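Local coordinates for protein putative N-acetylmuramoyl-L-alanine amidase,autolysin cwp6 (Peptoclostridium difficile, PDB 5J72) that probably cleaves the amide link between N-acetylmuramic acid and L-alanine in peptidoglycan with a zinc-dependent amidase domain, and carries CWB2 modules that anchor it to the cell wall, at residues I324-Q327 against I328-A332; I263-G266 against Y267-E270; V295-G298 against T299-L303. All coordinates share one frame; numbering follows the deposited sequence.

In the fold
All three contacts are local and follow one another along the chain without nesting or crossing, within one parallel sheet of order 287-290, 260-265, 308-314, 334-341 and its helices. Contact 2 comes first, closing the turn between strand 260-265 and helix 270-283. Contact 3 starts helix 297-306, after strand 287-290, and contact 1 ends helix 322-329, ahead of strand 334-341. Contacts 1 and 3 adjoin: Gln327 OE1 lies 2.9 Å from Val295 N, a probable hydrogen bond, and Ile331 packs on Tyr300 and Leu303. Contact 2 reaches contact 1 through Ile263, which packs on Ile324 and Ile328; contacts 2 and 3 do not touch.

Contact 1. Residues I324-Q327 against I328-A332; sequences IIDQ and ISKIA. With CA (calcium ion), chain D.
Asp326 and Lys330, one helical turn apart, meet obliquely on the outer side of helix 322-329. The carboxylate presents the syn lone pair of OD1 to the ammonium, and Lys330 NZ sits 2.8 Å from Asp326 OD1 in a salt bridge; a weaker bond reaches OD2, so NZ lies across both oxygens. The extended lysine chain runs back along the helix, its CG passing 3.2 Å from Asp326 O. On the buried side Ile324 and Ile328 lie alongside each other and point the same way, with Ile324 CG1 4.2 Å from Ile328 CG1. Ile328 CG1 lies beside its own backbone N (chi1 -60°), which also brings it over Ile324 O, the acceptor of a nearly straight bond from Ile328 N. This is the helix of the beta-alpha-beta unit formed with strands 308-314 and 334-341 in a CWB2 module; Ile328 packs on Ala311 and Tyr313 of the first strand, Ile325 on Ser337 and Arg340 of the second. Ile331 N bonds to Ile328 O, and the main chain brings Ser329 O and Ala332 O to the calcium ion, each at 2.5 Å, with a water as a further ligand.

Contact 2. Residues I263-G266 against Y267-E270; sequences IANG and YAGE
Asn265 places its CG opposite the backbone N (chi1 -174°), and a chi2 of -56° turns OD1 back over the chain that follows, where the amides of Tyr267 and Ala268 meet it. The bond from Ala268 N is the stronger, 2.8 Å to Asn265 OD1 with an N-H...O angle of 162°, although the donor stands well above the plane of the side-chain carbonyl. Tyr267 N makes a weak bond to the same oxygen. A water closes a small ring with this pair, donating to Asn265 OD1 and accepting from Tyr267 N, so that OD1 takes three hydrogen bonds. The other end of the amide is held too: Asn265 ND2 donates to Ser319 O, which fixes the rotation of the group. Ala268 CB lies beside it, 3.5 Å from Asn265 OD1. The main chain of Asn265 joins in through a weak bond, Gly269 N to Asn265 O at 2.7 Å. Glu270 OE1 makes a salt bridge with Arg241, which also donates to Gly266 O. With its side-chain oxygen bonded weakly to the amide two residues ahead and firmly to the one three ahead, and its main-chain oxygen to the amide four ahead, Asn265 forms an Asx motif at the end of strand 260-265, leading to Gly269, the N-cap of helix 270-283 in a CWB2 module.

Contact 3. Residues V295-G298 against T299-L303; sequences VPQG and TYNWL
The contact lies along the first two turns of helix 297-306, with Val295 and the N-cap residue Pro296 leading into it from the loop after strand 287-290, and it has one apolar and one polar side. On the apolar side Val295 turns its side chain toward the helix. The Val295 and Tyr300 side chains cross at about a right angle, with Val295 CG2 3.7 Å from Tyr300 CB and at the edge of the ring, near its plane, while Val295 CB rests 4.0 Å from Thr299 CG2. Leu303 CD1 adds a more distant apolar touch to Val295 CG2, one turn further on. Backbone bonds set these turns up: Tyr300 N donates to Pro296 O at 2.9 Å and almost straight (173°), and Asn301 N and Trp302 N follow with bonds to Gln297 O and Gly298 O. In the CWB2 module this end of the helix meets helix 322-329: Val295, still in the loop, packs on Ile324 and Ile328, and Tyr300 on Gln327; Trp302 instead packs on Leu246, Ala249 and Lys250 of helix 241-253. On the exposed side Gln297 and Asn301, four residues apart, join their amides. Gln297 carries its CG anti to the main-chain N but bends at chi2 (61°), which turns the amide forward along the helix and lets Gln297 NE2 donate to Asn301 OD1 at 2.6 Å. The acceptor lies close to the plane of the glutamine amide, yet the two amide planes are turned 45° from each other and the N-H...O angle is well short of straight. Gln297 NE2 also comes within 3.8 Å of Tyr300 CD2.

Contact 1. Residues I324-Q327 against I328-A332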
ATOM      1  N   ILE A 324     -16.864  -2.670  19.319  1.00 28.12           N
ATOM      2  CA  ILE A 324     -17.321  -3.220  18.013  1.00 24.44           C
ATOM      3  C   ILE A 324     -16.713  -4.598  17.824  1.00 27.31           C
ATOM      4  O   ILE A 324     -17.352  -5.461  17.233  1.00 28.52           O
ATOM      5  CB  ILE A 324     -16.996  -2.211  16.888  1.00 31.36           C
ATOM      6  CG1 ILE A 324     -17.812  -2.612  15.588  1.00 32.41           C
ATOM      7  CG2 ILE A 324     -15.474  -2.128  16.675  1.00 29.30           C
ATOM      8  CD1 ILE A 324     -17.562  -1.677  14.452  1.00 31.48           C
ATOM      9  N   ILE A 325     -15.484  -4.852  18.327  1.00 26.07           N
ATOM     10  CA  ILE A 325     -14.950  -6.212  18.183  1.00 28.13           C
ATOM     11  C   ILE A 325     -15.844  -7.220  18.950  1.00 29.41           C
ATOM     12  O   ILE A 325     -16.115  -8.316  18.483  1.00 29.23           O
ATOM     13  CB  ILE A 325     -13.477  -6.244  18.660  1.00 28.55           C
ATOM     14  CG1 ILE A 325     -12.628  -5.370  17.705  1.00 28.89           C
ATOM     15  CG2 ILE A 325     -12.951  -7.674  18.730  1.00 27.01           C
ATOM     16  CD1 ILE A 325     -11.120  -5.499  17.919  1.00 34.87           C
ATOM     17  N   ASP A 326     -16.292  -6.838  20.127  1.00 31.71           N
ATOM     18  CA  ASP A 326     -17.173  -7.687  20.900  1.00 35.32           C
ATOM     19  C   ASP A 326     -18.460  -7.954  20.137  1.00 34.18           C
ATOM     20  O   ASP A 326     -18.915  -9.096  20.104  1.00 34.33           O
ATOM     21  CB  ASP A 326     -17.574  -6.977  22.195  1.00 42.06           C
ATOM     22  CG  ASP A 326     -18.576  -7.845  22.937  1.00 57.80           C
ATOM     23  OD1 ASP A 326     -19.792  -7.492  22.950  1.00 61.61           O
ATOM     24  OD2 ASP A 326     -18.159  -8.884  23.484  1.00 63.60           O
ATOM     25  N   GLN A 327     -19.064  -6.903  19.561  1.00 30.01           N
ATOM     26  CA  GLN A 327     -20.319  -7.028  18.790  1.00 28.07           C
ATOM     27  C   GLN A 327     -20.158  -7.991  17.624  1.00 29.63           C
ATOM     28  O   GLN A 327     -20.945  -8.931  17.477  1.00 27.89           O
ATOM     29  CB  GLN A 327     -20.700  -5.678  18.228  1.00 25.98           C
ATOM     30  CG  GLN A 327     -22.013  -5.729  17.448  1.00 30.28           C
ATOM     31  CD  GLN A 327     -22.313  -4.389  16.776  1.00 36.43           C
ATOM     32  OE1 GLN A 327     -21.456  -3.792  16.130  1.00 36.90           O
ATOM     33  NE2 GLN A 327     -23.559  -3.907  16.844  1.00 35.49           N
ATOM     34  N   ILE A 328     -19.096  -7.777  16.818  1.00 26.56           N
ATOM     35  CA  ILE A 328     -18.901  -8.587  15.619  1.00 25.16           C
ATOM     36  C   ILE A 328     -18.336  -9.950  15.918  1.00 26.61           C
ATOM     37  O   ILE A 328     -18.699 -10.948  15.269  1.00 27.95           O
ATOM     38  CB  ILE A 328     -18.012  -7.786  14.628  1.00 25.96           C
ATOM     39  CG1 ILE A 328     -18.721  -6.466  14.263  1.00 24.21           C
ATOM     40  CG2 ILE A 328     -17.715  -8.689  13.382  1.00 24.78           C
ATOM     41  CD1 ILE A 328     -20.149  -6.706  13.661  1.00 27.29           C
ATOM     42  N   SER A 329     -17.433 -10.035  16.902  1.00 28.20           N
ATOM     43  CA  SER A 329     -16.916 -11.331  17.281  1.00 27.62           C
ATOM     44  C   SER A 329     -18.057 -12.288  17.617  1.00 26.31           C
ATOM     45  O   SER A 329     -17.925 -13.490  17.403  1.00 27.39           O
ATOM     46  CB  SER A 329     -16.037 -11.201  18.537  1.00 30.24           C
ATOM     47  OG  SER A 329     -15.405 -12.447  18.793  1.00 35.27           O
ATOM     48  N   LYS A 330     -19.151 -11.778  18.192  1.00 25.78           N
ATOM     49  CA  LYS A 330     -20.303 -12.636  18.582  1.00 27.32           C
ATOM     50  C   LYS A 330     -21.074 -13.175  17.373  1.00 31.48           C
ATOM     51  O   LYS A 330     -21.765 -14.205  17.494  1.00 30.99           O
ATOM     52  CB  LYS A 330     -21.235 -11.824  19.471  1.00 28.35           C
ATOM     53  CG  LYS A 330     -20.641 -11.690  20.855  1.00 28.77           C
ATOM     54  CD  LYS A 330     -21.507 -10.899  21.796  1.00 31.94           C
ATOM     55  CE  LYS A 330     -20.845 -10.982  23.150  1.00 40.15           C
ATOM     56  NZ  LYS A 330     -21.135  -9.786  23.955  1.00 44.44           N
ATOM     57  N   ILE A 331     -20.959 -12.514  16.206  1.00 29.54           N
ATOM     58  CA  ILE A 331     -21.705 -13.014  15.033  1.00 31.69           C
ATOM     59  C   ILE A 331     -20.776 -13.522  13.903  1.00 33.83           C
ATOM     60  O   ILE A 331     -21.285 -13.933  12.878  1.00 35.79           O
ATOM     61  CB  ILE A 331     -22.728 -11.969  14.478  1.00 30.74           C
ATOM     62  CG1 ILE A 331     -22.009 -10.640  14.071  1.00 29.33           C
ATOM     63  CG2 ILE A 331     -23.796 -11.724  15.529  1.00 28.05           C
ATOM     64  CD1 ILE A 331     -22.800  -9.812  13.000  1.00 27.90           C
ATOM     65  N   ALA A 332     -19.443 -13.517  14.079  1.00 30.08           N
ATOM     66  CA  ALA A 332     -18.535 -14.059  13.062  1.00 27.65           C
ATOM     67  C   ALA A 332     -17.801 -15.292  13.659  1.00 28.19           C
ATOM     68  O   ALA A 332     -17.540 -15.273  14.853  1.00 26.30           O
ATOM     69  CB  ALA A 332     -17.507 -12.999  12.681  1.00 27.01           C
TER
HETATM   70 CA    CA D 702     -18.320 -15.887  17.107  1.00 60.14          CA
HETATM   71  O   HOH W   1     -16.439 -16.964  17.359  1.00 31.70           O

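Contact 2. Residues I263-G266 against Y267-E270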
ATOM      1  N   ILE A 263     -13.776  -4.336   8.258  1.00 19.18           N
ATOM      2  CA  ILE A 263     -14.463  -3.166   8.820  1.00 20.02           C
ATOM      3  C   ILE A 263     -13.540  -1.962   8.946  1.00 21.24           C
ATOM      4  O   ILE A 263     -12.357  -2.100   9.351  1.00 20.52           O
ATOM      5  CB  ILE A 263     -14.970  -3.582  10.228  1.00 24.40           C
ATOM      6  CG1 ILE A 263     -16.035  -4.682  10.084  1.00 26.46           C
ATOM      7  CG2 ILE A 263     -15.541  -2.370  10.939  1.00 22.79           C
ATOM      8  CD1 ILE A 263     -16.334  -5.393  11.439  1.00 25.77           C
ATOM      9  N   ALA A 264     -14.038  -0.796   8.623  1.00 17.07           N
ATOM     10  CA  ALA A 264     -13.286   0.452   8.835  1.00 20.46           C
ATOM     11  C   ALA A 264     -14.295   1.479   9.398  1.00 22.98           C
ATOM     12  O   ALA A 264     -15.524   1.322   9.211  1.00 21.11           O
ATOM     13  CB  ALA A 264     -12.698   1.005   7.519  1.00 22.26           C
ATOM     14  N   ASN A 265     -13.773   2.519  10.080  1.00 24.83           N
ATOM     15  CA  ASN A 265     -14.644   3.575  10.619  1.00 25.69           C
ATOM     16  C   ASN A 265     -15.062   4.447   9.420  1.00 24.39           C
ATOM     17  O   ASN A 265     -14.213   4.957   8.743  1.00 24.72           O
ATOM     18  CB  ASN A 265     -13.885   4.363  11.692  1.00 26.30           C
ATOM     19  CG  ASN A 265     -14.794   5.356  12.365  1.00 32.17           C
ATOM     20  OD1 ASN A 265     -15.390   6.195  11.673  1.00 29.24           O
ATOM     21  ND2 ASN A 265     -14.950   5.310  13.696  1.00 29.48           N
ATOM     22  N   GLY A 266     -16.382   4.558   9.156  1.00 23.34           N
ATOM     23  CA  GLY A 266     -16.884   5.279   7.989  1.00 23.87           C
ATOM     24  C   GLY A 266     -16.375   6.681   7.838  1.00 26.66           C
ATOM     25  O   GLY A 266     -15.922   7.072   6.765  1.00 23.83           O
ATOM     26  N   TYR A 267     -16.460   7.492   8.928  1.00 27.21           N
ATOM     27  CA  TYR A 267     -16.056   8.882   8.813  1.00 29.23           C
ATOM     28  C   TYR A 267     -14.658   9.141   9.375  1.00 31.46           C
ATOM     29  O   TYR A 267     -14.001  10.105   8.971  1.00 32.83           O
ATOM     30  CB  TYR A 267     -17.108   9.808   9.513  1.00 27.44           C
ATOM     31  CG  TYR A 267     -18.360   9.909   8.671  1.00 29.51           C
ATOM     32  CD1 TYR A 267     -18.495  10.897   7.706  1.00 32.74           C
ATOM     33  CD2 TYR A 267     -19.397   8.990   8.815  1.00 34.76           C
ATOM     34  CE1 TYR A 267     -19.628  10.967   6.904  1.00 33.27           C
ATOM     35  CE2 TYR A 267     -20.531   9.054   8.016  1.00 34.09           C
ATOM     36  CZ  TYR A 267     -20.639  10.043   7.064  1.00 40.00           C
ATOM     37  OH  TYR A 267     -21.757  10.108   6.271  1.00 55.38           O
ATOM     38  N   ALA A 268     -14.178   8.300  10.278  1.00 30.83           N
ATOM     39  CA  ALA A 268     -12.847   8.599  10.783  1.00 31.91           C
ATOM     40  C   ALA A 268     -11.800   7.637  10.199  1.00 37.36           C
ATOM     41  O   ALA A 268     -10.625   7.787  10.519  1.00 38.59           O
ATOM     42  CB  ALA A 268     -12.835   8.475  12.311  1.00 34.75           C
ATOM     43  N   GLY A 269     -12.198   6.650   9.338  1.00 34.55           N
ATOM     44  CA  GLY A 269     -11.196   5.727   8.823  1.00 30.31           C
ATOM     45  C   GLY A 269     -11.213   5.608   7.323  1.00 28.20           C
ATOM     46  O   GLY A 269     -11.196   4.506   6.768  1.00 26.77           O
ATOM     47  N   GLU A 270     -11.263   6.757   6.658  1.00 28.21           N
ATOM     48  CA  GLU A 270     -11.272   6.768   5.202  1.00 30.62           C
ATOM     49  C   GLU A 270      -9.997   6.093   4.665  1.00 28.97           C
ATOM     50  O   GLU A 270     -10.076   5.305   3.719  1.00 26.04           O
ATOM     51  CB  GLU A 270     -11.354   8.215   4.693  1.00 32.68           C
ATOM     52  CG  GLU A 270     -12.742   8.812   4.915  1.00 36.92           C
ATOM     53  CD  GLU A 270     -12.855  10.291   4.431  1.00 47.17           C
ATOM     54  OE1 GLU A 270     -13.958  10.872   4.578  1.00 47.40           O
ATOM     55  OE2 GLU A 270     -11.864  10.843   3.891  1.00 48.16           O
TER
HETATM   56  O   HOH W   2     -18.290   6.588  11.013  1.00 29.68           O

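Contact 3. Residues V295-G298 against T299-L303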
ATOM      1  N   VAL A 295     -21.469  -1.431  14.462  1.00 28.48           N
ATOM      2  CA  VAL A 295     -21.944  -1.147  13.100  1.00 34.69           C
ATOM      3  C   VAL A 295     -23.436  -0.713  13.322  1.00 37.97           C
ATOM      4  O   VAL A 295     -24.014  -1.109  14.345  1.00 35.02           O
ATOM      5  CB  VAL A 295     -21.876  -2.397  12.198  1.00 34.68           C
ATOM      6  CG1 VAL A 295     -20.416  -2.907  12.134  1.00 32.40           C
ATOM      7  CG2 VAL A 295     -22.808  -3.515  12.719  1.00 33.40           C
ATOM      8  N   PRO A 296     -24.078   0.060  12.433  1.00 37.30           N
ATOM      9  CA  PRO A 296     -25.497   0.467  12.614  1.00 37.98           C
ATOM     10  C   PRO A 296     -26.375  -0.761  12.671  1.00 37.20           C
ATOM     11  O   PRO A 296     -26.007  -1.837  12.176  1.00 33.91           O
ATOM     12  CB  PRO A 296     -25.767   1.332  11.366  1.00 41.21           C
ATOM     13  CG  PRO A 296     -24.364   1.854  10.986  1.00 42.60           C
ATOM     14  CD  PRO A 296     -23.497   0.652  11.219  1.00 40.69           C
ATOM     15  N   GLN A 297     -27.593  -0.618  13.232  1.00 36.12           N
ATOM     16  CA  GLN A 297     -28.464  -1.769  13.400  1.00 36.27           C
ATOM     17  C   GLN A 297     -28.804  -2.487  12.121  1.00 32.89           C
ATOM     18  O   GLN A 297     -28.875  -3.714  12.102  1.00 29.96           O
ATOM     19  CB  GLN A 297     -29.803  -1.309  14.091  1.00 41.09           C
ATOM     20  CG  GLN A 297     -30.737  -2.483  14.523  1.00 52.29           C
ATOM     21  CD  GLN A 297     -30.100  -3.427  15.553  1.00 59.68           C
ATOM     22  OE1 GLN A 297     -29.461  -3.003  16.524  1.00 59.45           O
ATOM     23  NE2 GLN A 297     -30.241  -4.744  15.346  1.00 63.05           N
ATOM     24  N   GLY A 298     -29.079  -1.726  11.038  1.00 31.73           N
ATOM     25  CA  GLY A 298     -29.435  -2.374   9.785  1.00 32.45           C
ATOM     26  C   GLY A 298     -28.304  -3.277   9.315  1.00 28.78           C
ATOM     27  O   GLY A 298     -28.545  -4.409   8.880  1.00 29.91           O
ATOM     28  N   THR A 299     -27.078  -2.781   9.398  1.00 29.46           N
ATOM     29  CA  THR A 299     -25.900  -3.605   9.006  1.00 29.74           C
ATOM     30  C   THR A 299     -25.806  -4.825   9.891  1.00 27.84           C
ATOM     31  O   THR A 299     -25.685  -5.969   9.416  1.00 28.15           O
ATOM     32  CB  THR A 299     -24.682  -2.737   9.129  1.00 29.75           C
ATOM     33  OG1 THR A 299     -24.907  -1.603   8.279  1.00 29.68           O
ATOM     34  CG2 THR A 299     -23.400  -3.448   8.693  1.00 26.98           C
ATOM     35  N   TYR A 300     -25.903  -4.589  11.216  1.00 30.34           N
ATOM     36  CA  TYR A 300     -25.844  -5.703  12.169  1.00 27.63           C
ATOM     37  C   TYR A 300     -26.889  -6.758  11.859  1.00 28.70           C
ATOM     38  O   TYR A 300     -26.585  -7.955  11.860  1.00 30.15           O
ATOM     39  CB  TYR A 300     -25.990  -5.149  13.621  1.00 29.97           C
ATOM     40  CG  TYR A 300     -25.916  -6.265  14.646  1.00 33.72           C
ATOM     41  CD1 TYR A 300     -24.691  -6.776  15.055  1.00 34.78           C
ATOM     42  CD2 TYR A 300     -27.075  -6.828  15.180  1.00 37.73           C
ATOM     43  CE1 TYR A 300     -24.613  -7.825  15.985  1.00 31.57           C
ATOM     44  CE2 TYR A 300     -27.016  -7.879  16.101  1.00 34.31           C
ATOM     45  CZ  TYR A 300     -25.785  -8.370  16.506  1.00 35.77           C
ATOM     46  OH  TYR A 300     -25.738  -9.389  17.442  1.00 33.05           O
ATOM     47  N   ASN A 301     -28.159  -6.358  11.552  1.00 30.48           N
ATOM     48  CA  ASN A 301     -29.175  -7.398  11.301  1.00 30.55           C
ATOM     49  C   ASN A 301     -28.866  -8.208  10.075  1.00 30.57           C
ATOM     50  O   ASN A 301     -29.065  -9.418  10.070  1.00 29.89           O
ATOM     51  CB  ASN A 301     -30.629  -6.764  11.172  1.00 33.18           C
ATOM     52  CG  ASN A 301     -31.084  -6.117  12.481  1.00 39.49           C
ATOM     53  OD1 ASN A 301     -30.720  -6.621  13.551  1.00 46.04           O
ATOM     54  ND2 ASN A 301     -31.776  -4.965  12.506  1.00 42.23           N
ATOM     55  N   TRP A 302     -28.370  -7.573   9.022  1.00 29.91           N
ATOM     56  CA  TRP A 302     -28.048  -8.341   7.795  1.00 27.34           C
ATOM     57  C   TRP A 302     -26.810  -9.221   8.051  1.00 25.71           C
ATOM     58  O   TRP A 302     -26.835 -10.406   7.718  1.00 26.75           O
ATOM     59  CB  TRP A 302     -27.815  -7.310   6.659  1.00 26.62           C
ATOM     60  CG  TRP A 302     -27.577  -7.956   5.324  1.00 25.69           C
ATOM     61  CD1 TRP A 302     -28.506  -8.481   4.484  1.00 29.98           C
ATOM     62  CD2 TRP A 302     -26.304  -8.202   4.706  1.00 29.04           C
ATOM     63  NE1 TRP A 302     -27.910  -9.051   3.406  1.00 32.50           N
ATOM     64  CE2 TRP A 302     -26.552  -8.885   3.503  1.00 32.56           C
ATOM     65  CE3 TRP A 302     -24.968  -7.886   5.052  1.00 30.38           C
ATOM     66  CZ2 TRP A 302     -25.521  -9.272   2.634  1.00 30.19           C
ATOM     67  CZ3 TRP A 302     -23.951  -8.269   4.193  1.00 26.06           C
ATOM     68  CH2 TRP A 302     -24.236  -8.959   2.995  1.00 26.80           C
ATOM     69  N   LEU A 303     -25.743  -8.668   8.649  1.00 26.60           N
ATOM     70  CA  LEU A 303     -24.533  -9.469   8.915  1.00 23.58           C
ATOM     71  C   LEU A 303     -24.869 -10.664   9.810  1.00 25.23           C
ATOM     72  O   LEU A 303     -24.325 -11.747   9.620  1.00 26.36           O
ATOM     73  CB  LEU A 303     -23.502  -8.608   9.647  1.00 25.04           C
ATOM     74  CG  LEU A 303     -22.869  -7.466   8.818  1.00 28.05           C
ATOM     75  CD1 LEU A 303     -21.963  -6.703   9.776  1.00 24.56           C
ATOM     76  CD2 LEU A 303     -22.086  -8.028   7.559  1.00 25.48           C
TER